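Local coordinates for protein galectin (Xenopus laevis, PDB 3WUD) that binds beta-galactosides such as lactose as a proto-type galectin of frog skin, a dimeric beta-sandwich lectin close to galectin-1, at residues Q16-K28 / L123-H136. Residues are numbered along the deposited sequence; the frame is centred on the assembly and turned at random. Where two conformers were deposited one is given.
Sequences QGHCLELKGFIPK and LSMDGIELKAISLH
Leu-22 touches both strands of residues 123-136: the one beside it in its own sheet and one of the facing sheet. Its CB carries CG anti to the backbone N (chi1 -166°), and CG packs against Ile-133 CG1 and nears Ala-132 O. From there the branches part. CD1 lies 3.6 Å from Met-125 SD and also touches the CG1 and CD1 of Ile-133, whereas CD2 meets Met-125 CE at 4.2 Å. Since Met-125 belongs to strand 120-126 and Ile-133 to strand 129-135, this one leucine packs against its neighbour in the same sheet and against a strand of the opposite sheet. Leu-20 joins the same face, its CG 3.8 Å from Leu-135 CD2.

Strands 19-26 and 129-135 run antiparallel, their short axes at 148°, in the jelly-roll beta-sandwich of the galectins. Strand 129-135 is the last of its sheet within the chain, but Ala-132, Ile-133 and Ser-134 pair with a strand of the second subunit, so the sheet continues across the dimer interface.

The register slips at a classic beta bulge: Lys-131 N and Ala-132 N both donate to Lys-23 O, at 2.9 and 3.1 Å respectively, and arrive from the same face of its carbonyl plane. From the bulge, the Lys-23 and Lys-131 chains run alongside each other in the same direction, and both touch Glu-87, whose carboxylate could offset the two positive charges. Gly-24 CA sits 2.9 Å from Glu-129 O, with Ile-128 CD1 packed against it.

At the other end the C-terminal carboxylate is gripped twice. His-18 ND1 donates to His-136 O at 2.7 Å, in the ring plane and on a carbonyl lone pair, while Cys-19 N, whose residue is disulfide-bonded to Cys-91, donates to His-136 OXT at 3.0 Å.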
loop_
_atom_site.group_PDB
_atom_site.type_symbol
_atom_site.label_atom_id
_atom_site.label_comp_id
_atom_site.label_asym_id
_atom_site.label_seq_id
_atom_site.Cartn_x
_atom_site.Cartn_y
_atom_site.Cartn_z
ATOM N N GLN A 16 12.127 -13.078 2.988
ATOM C CA GLN A 16 12.483 -13.609 4.302
ATOM C C GLN A 16 13.391 -12.734 5.092
ATOM O O GLN A 16 14.338 -12.132 4.561
ATOM C CB GLN A 16 13.172 -14.949 4.206
ATOM C CG GLN A 16 12.233 -16.076 4.060
ATOM C CD GLN A 16 13.018 -17.350 4.065
ATOM O OE1 GLN A 16 13.872 -17.579 4.936
ATOM N NE2 GLN A 16 12.795 -18.143 3.060
ATOM N N GLY A 17 13.114 -12.687 6.377
ATOM C CA GLY A 17 13.850 -11.870 7.319
ATOM C C GLY A 17 13.376 -10.446 7.453
ATOM O O GLY A 17 13.929 -9.725 8.260
ATOM N N HIS A 18 12.344 -10.046 6.683
ATOM C CA HIS A 18 11.776 -8.702 6.732
ATOM C C HIS A 18 10.365 -8.697 7.281
ATOM O O HIS A 18 9.741 -9.755 7.362
ATOM C CB HIS A 18 11.788 -8.115 5.317
ATOM C CG HIS A 18 13.173 -7.988 4.766
ATOM N ND1 HIS A 18 13.906 -6.825 4.879
ATOM C CD2 HIS A 18 14.012 -8.910 4.234
ATOM C CE1 HIS A 18 15.113 -7.016 4.371
ATOM N NE2 HIS A 18 15.204 -8.276 3.975
ATOM N N CYS A 19 9.884 -7.492 7.618
ATOM C CA CYS A 19 8.546 -7.353 8.177
ATOM C C CYS A 19 7.814 -6.230 7.474
ATOM O O CYS A 19 8.392 -5.303 6.894
ATOM C CB CYS A 19 8.470 -7.337 9.749
ATOM S SG CYS A 19 8.498 -5.819 10.779
ATOM N N LEU A 20 6.504 -6.406 7.425
ATOM C CA LEU A 20 5.578 -5.468 6.829
ATOM C C LEU A 20 4.774 -4.952 8.029
ATOM O O LEU A 20 4.191 -5.739 8.761
ATOM C CB LEU A 20 4.710 -6.193 5.808
ATOM C CG LEU A 20 3.592 -5.359 5.130
ATOM C CD1 LEU A 20 2.971 -6.041 3.932
ATOM C CD2 LEU A 20 2.451 -5.031 6.100
ATOM N N GLU A 21 4.853 -3.675 8.281
ATOM C CA GLU A 21 4.063 -3.033 9.341
ATOM C C GLU A 21 2.867 -2.371 8.773
ATOM O O GLU A 21 2.981 -1.629 7.818
ATOM C CB GLU A 21 4.871 -1.946 10.063
ATOM C CG GLU A 21 4.042 -1.305 11.186
ATOM C CD GLU A 21 4.494 0.092 11.556
ATOM O OE1 GLU A 21 3.617 0.992 11.758
ATOM O OE2 GLU A 21 5.724 0.272 11.648
ATOM N N LEU A 22 1.690 -2.630 9.353
ATOM C CA LEU A 22 0.442 -1.989 8.938
ATOM C C LEU A 22 -0.114 -1.161 10.107
ATOM O O LEU A 22 -0.152 -1.644 11.226
ATOM C CB LEU A 22 -0.607 -3.019 8.517
ATOM C CG LEU A 22 -1.825 -2.495 7.746
ATOM C CD1 LEU A 22 -2.185 -3.384 6.578
ATOM C CD2 LEU A 22 -3.061 -2.302 8.646
ATOM N N LYS A 23 -0.511 0.076 9.826
ATOM C CA LYS A 23 -1.214 0.900 10.792
ATOM C C LYS A 23 -2.571 1.249 10.191
ATOM O O LYS A 23 -2.662 1.631 9.039
ATOM C CB LYS A 23 -0.392 2.169 11.116
ATOM C CG LYS A 23 -0.978 3.019 12.240
ATOM C CD LYS A 23 -0.048 4.185 12.585
ATOM C CE LYS A 23 1.052 3.758 13.525
ATOM N NZ LYS A 23 1.903 4.936 13.923
ATOM N N GLY A 24 -3.644 1.202 10.981
ATOM C CA GLY A 24 -4.964 1.421 10.444
ATOM C C GLY A 24 -5.878 1.869 11.578
ATOM O O GLY A 24 -5.519 1.735 12.755
ATOM N N PHE A 25 -7.092 2.300 11.217
ATOM C CA PHE A 25 -8.076 2.758 12.190
ATOM C C PHE A 25 -9.250 1.785 12.214
ATOM O O PHE A 25 -9.795 1.483 11.193
ATOM C CB PHE A 25 -8.596 4.191 11.888
ATOM C CG PHE A 25 -9.498 4.752 12.986
ATOM C CD1 PHE A 25 -8.970 5.513 14.020
ATOM C CD2 PHE A 25 -10.853 4.504 12.956
ATOM C CE1 PHE A 25 -9.797 6.017 15.020
ATOM C CE2 PHE A 25 -11.708 5.013 13.961
ATOM C CZ PHE A 25 -11.168 5.741 14.985
ATOM N N ILE A 26 -9.574 1.294 13.410
ATOM C CA ILE A 26 -10.656 0.370 13.569
ATOM C C ILE A 26 -11.921 1.200 13.856
ATOM O O ILE A 26 -11.933 1.843 14.869
ATOM C CB ILE A 26 -10.431 -0.587 14.730
ATOM C CG1 ILE A 26 -9.135 -1.374 14.591
ATOM C CG2 ILE A 26 -11.587 -1.534 14.833
ATOM C CD1 ILE A 26 -8.602 -1.918 15.901
ATOM N N PRO A 27 -12.929 1.149 12.975
ATOM C CA PRO A 27 -14.223 1.795 13.165
ATOM C C PRO A 27 -14.852 1.471 14.531
ATOM O O PRO A 27 -14.716 0.365 15.110
ATOM C CB PRO A 27 -15.090 1.235 12.029
ATOM C CG PRO A 27 -14.114 0.664 11.017
ATOM C CD PRO A 27 -12.938 0.250 11.792
ATOM N N LYS A 28 -15.594 2.449 15.041
ATOM C CA LYS A 28 -16.097 2.350 16.414
ATOM C C LYS A 28 -17.105 1.178 16.572
ATOM O O LYS A 28 -17.298 0.624 17.693
ATOM C CB LYS A 28 -16.753 3.716 16.797
ATOM C CG LYS A 28 -17.494 3.706 18.136
ATOM C CD LYS A 28 -16.550 3.233 19.262
ATOM C CE LYS A 28 -16.815 3.895 20.612
ATOM N NZ LYS A 28 -15.565 3.790 21.440
ATOM N N LEU A 123 -1.315 -8.440 -0.321
ATOM C CA LEU A 123 -1.909 -7.987 0.903
ATOM C C LEU A 123 -3.356 -7.572 0.643
ATOM O O LEU A 123 -3.695 -6.889 -0.340
ATOM C CB LEU A 123 -1.141 -6.788 1.408
ATOM C CG LEU A 123 -1.751 -6.033 2.604
ATOM C CD1 LEU A 123 -3.007 -5.173 2.512
ATOM C CD2 LEU A 123 -1.860 -6.858 3.817
ATOM N N SER A 124 -4.255 -7.965 1.518
ATOM C CA SER A 124 -5.583 -7.311 1.457
ATOM C C SER A 124 -6.100 -7.082 2.872
ATOM O O SER A 124 -5.671 -7.677 3.819
ATOM C CB SER A 124 -6.610 -8.080 0.614
ATOM O OG SER A 124 -6.911 -9.351 1.187
ATOM N N MET A 125 -7.025 -6.175 3.008
ATOM C CA MET A 125 -7.562 -5.942 4.351
ATOM C C MET A 125 -9.007 -5.501 4.257
ATOM O O MET A 125 -9.457 -4.941 3.234
ATOM C CB MET A 125 -6.699 -4.958 5.094
ATOM C CG MET A 125 -6.694 -3.590 4.457
ATOM S SD MET A 125 -5.385 -2.574 5.139
ATOM C CE MET A 125 -6.228 -1.321 6.076
ATOM N N ASP A 126 -9.741 -5.708 5.333
ATOM C CA ASP A 126 -11.172 -5.477 5.328
ATOM C C ASP A 126 -11.557 -5.101 6.781
ATOM O O ASP A 126 -11.032 -5.653 7.717
ATOM C CB ASP A 126 -11.896 -6.749 4.866
ATOM C CG ASP A 126 -13.405 -6.564 4.650
ATOM O OD1 ASP A 126 -13.929 -5.439 4.316
ATOM O OD2 ASP A 126 -14.082 -7.596 4.797
ATOM N N GLY A 127 -12.399 -4.106 6.950
ATOM C CA GLY A 127 -12.873 -3.748 8.277
ATOM C C GLY A 127 -11.974 -2.801 9.068
ATOM O O GLY A 127 -12.256 -2.517 10.236
ATOM N N ILE A 128 -10.890 -2.352 8.435
ATOM C CA ILE A 128 -9.912 -1.493 9.065
ATOM C C ILE A 128 -9.483 -0.474 8.017
ATOM O O ILE A 128 -9.221 -0.852 6.902
ATOM C CB ILE A 128 -8.708 -2.306 9.696
ATOM C CG1 ILE A 128 -7.708 -1.359 10.357
ATOM C CG2 ILE A 128 -8.006 -3.225 8.693
ATOM C CD1 ILE A 128 -6.597 -2.080 11.079
ATOM N N GLU A 129 -9.384 0.785 8.395
ATOM C CA GLU A 129 -9.061 1.845 7.454
ATOM C C GLU A 129 -7.554 2.026 7.393
ATOM O O GLU A 129 -6.911 2.182 8.401
ATOM C CB GLU A 129 -9.791 3.131 7.828
ATOM C CG GLU A 129 -11.297 2.908 7.847
ATOM C CD GLU A 129 -12.104 4.171 8.115
ATOM O OE1 GLU A 129 -11.782 5.215 7.471
ATOM O OE2 GLU A 129 -13.058 4.115 8.971
ATOM N N LEU A 130 -6.991 2.044 6.195
ATOM C CA LEU A 130 -5.546 2.181 6.099
ATOM C C LEU A 130 -5.126 3.547 6.599
ATOM O O LEU A 130 -5.708 4.588 6.228
ATOM C CB LEU A 130 -5.095 2.019 4.641
ATOM C CG LEU A 130 -3.659 2.230 4.298
ATOM C CD1 LEU A 130 -2.721 1.218 4.931
ATOM C CD2 LEU A 130 -3.568 2.173 2.762
ATOM N N LYS A 131 -4.053 3.550 7.373
ATOM C CA LYS A 131 -3.355 4.798 7.713
ATOM C C LYS A 131 -1.971 4.716 7.060
ATOM O O LYS A 131 -1.610 5.638 6.366
ATOM C CB LYS A 131 -3.288 4.992 9.249
ATOM C CG LYS A 131 -2.350 6.085 9.782
ATOM C CD LYS A 131 -2.614 7.471 9.253
ATOM C CE LYS A 131 -1.376 8.366 9.456
ATOM N NZ LYS A 131 -0.041 7.655 9.252
ATOM N N ALA A 132 -1.211 3.642 7.259
ATOM C CA ALA A 132 0.124 3.531 6.672
ATOM C C ALA A 132 0.513 2.057 6.507
ATOM O O ALA A 132 0.132 1.193 7.338
ATOM C CB ALA A 132 1.161 4.219 7.534
ATOM N N ILE A 133 1.332 1.796 5.484
ATOM C CA ILE A 133 2.071 0.520 5.376
ATOM C C ILE A 133 3.555 0.800 5.199
ATOM O O ILE A 133 3.948 1.727 4.469
ATOM C CB ILE A 133 1.551 -0.358 4.200
ATOM C CG1 ILE A 133 0.131 -0.829 4.544
ATOM C CG2 ILE A 133 2.473 -1.587 3.944
ATOM C CD1 ILE A 133 -0.704 -1.391 3.411
ATOM N N SER A 134 4.408 -0.003 5.836
ATOM C CA SER A 134 5.830 0.136 5.571
ATOM C C SER A 134 6.563 -1.197 5.592
ATOM O O SER A 134 6.154 -2.150 6.306
ATOM C CB SER A 134 6.466 1.145 6.530
ATOM O OG SER A 134 6.427 0.642 7.831
ATOM N N LEU A 135 7.648 -1.288 4.808
ATOM C CA LEU A 135 8.431 -2.517 4.736
ATOM C C LEU A 135 9.750 -2.333 5.450
ATOM O O LEU A 135 10.429 -1.315 5.277
ATOM C CB LEU A 135 8.674 -2.925 3.297
ATOM C CG LEU A 135 7.386 -2.950 2.505
ATOM C CD1 LEU A 135 7.700 -3.113 1.008
ATOM C CD2 LEU A 135 6.420 -4.017 3.017
ATOM N N HIS A 136 10.102 -3.290 6.288
ATOM C CA HIS A 136 11.376 -3.236 7.007
ATOM C C HIS A 136 12.165 -4.475 6.615
ATOM O O HIS A 136 12.769 -4.520 5.528
ATOM C CB HIS A 136 11.125 -3.149 8.502
ATOM C CG HIS A 136 10.146 -2.071 8.873
ATOM N ND1 HIS A 136 10.518 -0.750 9.007
ATOM C CD2 HIS A 136 8.810 -2.109 9.093
ATOM C CE1 HIS A 136 9.460 -0.028 9.324
ATOM N NE2 HIS A 136 8.410 -0.826 9.379
ATOM O OXT HIS A 136 12.138 -5.473 7.330
#